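Local coordinates for NUDIX hydrolase (Alicyclobacillus acidocaldarius subsp. acidocaldarius, PDB 3QSJ), which probably hydrolyses phosphorus-containing anhydride bonds and binds a calcium ion, at residues A[132-144]-A[212-224]. Residues are numbered along the deposited sequence; the frame is centred on the assembly and turned at random.
Sequences DLGLLRRIGRFVT and NAEIAMSTLSIGP
Arg137 reaches from strand 137-143 to helix 213-219 and grips two backbone carbonyls, Met217 O in the helix and Leu220 O just beyond it. Its NE gives a nearly straight bond to Leu220 O (2.9 Å, 165° at the hydrogen), lying in the guanidinium plane and on a carbonyl lone pair. The bond from NH1 to Met217 O is more bent, the donor standing above that carbonyl plane. CG standing opposite the backbone N (chi1 177°) and a straight chain out to NE lay the guanidinium against the backbone of 217-220, with Thr219 N 3.5 Å above its centre. The positive group would probably be favoured by the carbonyl end of the helix dipole. Were this side chain cut back to an alanine, Met217 O and Leu220 O would probably lose these donors and the chain after the helix part of its hold on the strand.

Further along, backbone meets backbone: Ile222 N donates to Ile139 O (2.8 Å), and a water joins Ile222 O to Arg141 N. This is the edge of the central mixed sheet of the NUDIX fold, where 137-143 pairs antiparallel with 151-160 and carries a classic beta bulge, Ile139 and Gly140 both facing Phe156. Residues 220-224 run along the other side of strand 137-143.

Selenomethionine Met217, its chain bent at chi2 and chi3, brings CE to 3.9 Å from Arg137 CB. Ile139 CG2 packs on Leu220 CB (4.0 Å), and the Phe142 ring turns its edge to Ile222, with Phe142 CZ 3.5 Å from Ile222 CG2. Helix 198-209 backs Leu220 and Ile222 through Ala206.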
# COMPACT_ATOMS: atom_id res chain seq x y z
N ASP A 132 6.61 -12.48 1.13
CA ASP A 132 7.72 -12.45 2.11
C ASP A 132 7.39 -11.17 2.91
O ASP A 132 7.73 -10.03 2.50
CB ASP A 132 9.08 -12.33 1.38
CG ASP A 132 10.23 -12.17 2.39
OD1 ASP A 132 9.94 -12.17 3.63
OD2 ASP A 132 11.41 -12.07 1.94
N LEU A 133 6.75 -11.35 4.06
CA LEU A 133 6.37 -10.20 4.91
C LEU A 133 7.58 -9.47 5.55
O LEU A 133 7.45 -8.31 5.95
CB LEU A 133 5.40 -10.68 5.99
CG LEU A 133 4.09 -11.24 5.40
CD1 LEU A 133 3.14 -11.74 6.52
CD2 LEU A 133 3.42 -10.23 4.40
N GLY A 134 8.74 -10.12 5.52
CA GLY A 134 9.98 -9.55 6.01
C GLY A 134 10.41 -8.32 5.19
O GLY A 134 11.26 -7.53 5.62
N LEU A 135 9.86 -8.20 3.98
CA LEU A 135 10.14 -7.05 3.06
C LEU A 135 9.26 -5.84 3.40
O LEU A 135 9.46 -4.78 2.81
CB LEU A 135 9.95 -7.49 1.62
CG LEU A 135 11.02 -8.45 1.11
CD1 LEU A 135 10.66 -8.89 -0.33
CD2 LEU A 135 12.40 -7.78 1.11
N LEU A 136 8.34 -5.96 4.36
CA LEU A 136 7.51 -4.79 4.77
C LEU A 136 7.82 -4.35 6.16
O LEU A 136 8.14 -5.21 7.00
CB LEU A 136 6.00 -5.14 4.73
CG LEU A 136 5.32 -4.88 3.36
CD1 LEU A 136 5.96 -5.78 2.22
CD2 LEU A 136 3.87 -5.32 3.48
N ARG A 137 7.76 -3.05 6.39
CA ARG A 137 7.95 -2.48 7.69
C ARG A 137 6.63 -1.84 8.14
O ARG A 137 6.07 -1.00 7.42
CB ARG A 137 9.08 -1.44 7.65
CG ARG A 137 9.32 -0.72 8.95
CD ARG A 137 10.23 0.52 8.79
NE ARG A 137 10.49 1.13 10.09
CZ ARG A 137 11.46 0.76 10.92
NH1 ARG A 137 12.30 -0.22 10.59
NH2 ARG A 137 11.57 1.33 12.14
N ARG A 138 6.14 -2.19 9.33
CA ARG A 138 4.99 -1.48 9.89
C ARG A 138 5.49 -0.08 10.25
O ARG A 138 6.46 0.05 11.01
CB ARG A 138 4.45 -2.21 11.14
CG ARG A 138 3.43 -1.38 11.82
CD ARG A 138 2.70 -2.07 12.97
NE ARG A 138 2.02 -1.08 13.80
CZ ARG A 138 1.11 -1.41 14.73
NH1 ARG A 138 0.73 -2.68 14.89
NH2 ARG A 138 0.56 -0.47 15.48
N ILE A 139 4.81 0.98 9.70
CA ILE A 139 5.22 2.35 10.02
C ILE A 139 4.15 3.16 10.75
O ILE A 139 4.42 4.28 11.17
CB ILE A 139 5.73 3.08 8.78
CG1 ILE A 139 4.61 3.13 7.69
CG2 ILE A 139 6.99 2.36 8.27
CD1 ILE A 139 5.01 4.02 6.46
N GLY A 140 2.94 2.63 10.85
CA GLY A 140 1.96 3.39 11.60
C GLY A 140 0.62 2.74 11.70
O GLY A 140 0.34 1.76 11.00
N ARG A 141 -0.24 3.32 12.54
CA ARG A 141 -1.63 2.86 12.63
C ARG A 141 -2.45 4.09 12.94
O ARG A 141 -2.08 4.87 13.83
CB ARG A 141 -1.79 1.81 13.72
CG ARG A 141 -3.20 1.26 13.84
CD ARG A 141 -3.27 0.30 15.04
NE ARG A 141 -4.64 -0.20 15.19
CZ ARG A 141 -5.02 -1.17 16.02
NH1 ARG A 141 -4.15 -1.71 16.87
NH2 ARG A 141 -6.29 -1.60 16.01
N PHE A 142 -3.49 4.31 12.13
CA PHE A 142 -4.30 5.53 12.31
C PHE A 142 -5.76 5.20 12.28
O PHE A 142 -6.26 4.58 11.33
CB PHE A 142 -3.95 6.56 11.22
CG PHE A 142 -2.55 7.06 11.38
CD1 PHE A 142 -2.20 7.85 12.47
CD2 PHE A 142 -1.55 6.67 10.50
CE1 PHE A 142 -0.88 8.23 12.69
CE2 PHE A 142 -0.23 7.10 10.70
CZ PHE A 142 0.08 7.88 11.79
N VAL A 143 -6.49 5.74 13.27
CA VAL A 143 -7.92 5.53 13.30
C VAL A 143 -8.56 6.90 12.95
O VAL A 143 -8.26 7.94 13.58
CB VAL A 143 -8.39 5.04 14.72
CG1 VAL A 143 -9.92 4.82 14.73
CG2 VAL A 143 -7.66 3.78 15.16
N THR A 144 -9.50 6.88 11.99
CA THR A 144 -10.17 8.11 11.64
C THR A 144 -10.82 8.67 12.91
O THR A 144 -11.43 7.90 13.66
CB THR A 144 -11.24 7.81 10.59
OG1 THR A 144 -10.66 6.95 9.60
CG2 THR A 144 -11.84 9.10 9.98
N ASN A 212 17.35 8.34 2.55
CA ASN A 212 17.27 7.33 1.48
C ASN A 212 16.35 6.18 1.90
O ASN A 212 15.88 6.12 3.06
CB ASN A 212 18.70 6.86 1.04
CG ASN A 212 19.49 6.29 2.19
OD1 ASN A 212 18.99 5.44 2.93
ND2 ASN A 212 20.73 6.71 2.37
N ALA A 213 16.04 5.31 0.94
CA ALA A 213 15.13 4.18 1.16
C ALA A 213 15.69 3.18 2.24
O ALA A 213 14.91 2.64 3.03
CB ALA A 213 14.92 3.47 -0.18
N GLU A 214 17.02 2.92 2.25
CA GLU A 214 17.57 2.00 3.29
C GLU A 214 17.35 2.57 4.69
O GLU A 214 16.88 1.85 5.57
CB GLU A 214 19.07 1.80 3.03
CG GLU A 214 19.75 0.85 4.02
CD GLU A 214 21.23 0.78 3.78
OE1 GLU A 214 21.65 0.95 2.61
OE2 GLU A 214 21.99 0.62 4.77
N ILE A 215 17.60 3.90 4.88
CA ILE A 215 17.36 4.51 6.20
C ILE A 215 15.87 4.46 6.53
O ILE A 215 15.52 4.20 7.68
CB ILE A 215 18.01 5.93 6.34
CG1 ILE A 215 19.58 5.88 6.26
CG2 ILE A 215 17.49 6.67 7.56
CD1 ILE A 215 20.28 4.95 7.30
N ALA A 216 14.98 4.67 5.51
CA ALA A 216 13.56 4.59 5.80
C ALA A 216 13.15 3.19 6.27
O ALA A 216 12.36 3.05 7.21
CB ALA A 216 12.75 4.98 4.55
N MSE A 217 13.68 2.13 5.62
CA MSE A 217 13.31 0.75 5.96
C MSE A 217 13.86 0.39 7.36
O MSE A 217 13.36 -0.57 7.95
CB MSE A 217 13.83 -0.25 4.91
CG MSE A 217 13.04 -0.20 3.61
SE MSE A 217 11.11 -0.67 3.95
CE MSE A 217 11.30 -2.42 4.54
N SER A 218 14.84 1.19 7.91
CA SER A 218 15.36 0.98 9.23
C SER A 218 14.75 1.84 10.33
O SER A 218 14.98 1.54 11.49
CB SER A 218 16.87 1.31 9.23
OG SER A 218 17.61 0.19 8.83
N THR A 219 14.06 2.96 10.00
CA THR A 219 13.71 3.93 11.02
C THR A 219 12.33 4.52 10.86
O THR A 219 11.85 5.15 11.82
CB THR A 219 14.67 5.18 10.93
OG1 THR A 219 14.47 5.84 9.66
CG2 THR A 219 16.12 4.87 11.12
N LEU A 220 11.74 4.45 9.66
CA LEU A 220 10.48 5.16 9.50
C LEU A 220 9.41 4.79 10.48
O LEU A 220 9.11 3.61 10.70
CB LEU A 220 9.93 5.11 8.06
CG LEU A 220 9.32 6.44 7.58
CD1 LEU A 220 10.42 7.43 7.22
CD2 LEU A 220 8.43 6.17 6.35
N SER A 221 8.77 5.82 11.00
CA SER A 221 7.66 5.63 11.92
C SER A 221 6.84 6.88 11.97
O SER A 221 7.39 7.99 12.20
CB SER A 221 8.18 5.32 13.32
OG SER A 221 7.14 5.51 14.27
N ILE A 222 5.53 6.73 11.80
CA ILE A 222 4.62 7.86 11.88
C ILE A 222 3.95 7.82 13.27
O ILE A 222 3.24 6.85 13.59
CB ILE A 222 3.57 7.87 10.73
CG1 ILE A 222 4.04 7.19 9.40
CG2 ILE A 222 3.02 9.27 10.50
CD1 ILE A 222 5.30 7.78 8.65
N GLY A 223 4.23 8.82 14.11
CA GLY A 223 3.65 8.93 15.44
C GLY A 223 2.47 9.87 15.30
O GLY A 223 2.55 10.78 14.47
N PRO A 224 1.34 9.67 16.04
CA PRO A 224 0.15 10.54 15.81
C PRO A 224 0.34 12.03 16.07
O PRO A 224 0.44 12.78 15.10
CB PRO A 224 -0.95 9.91 16.67
CG PRO A 224 -0.48 8.52 16.95
CD PRO A 224 1.03 8.61 17.02
O HOH W 1 0.99 5.48 14.20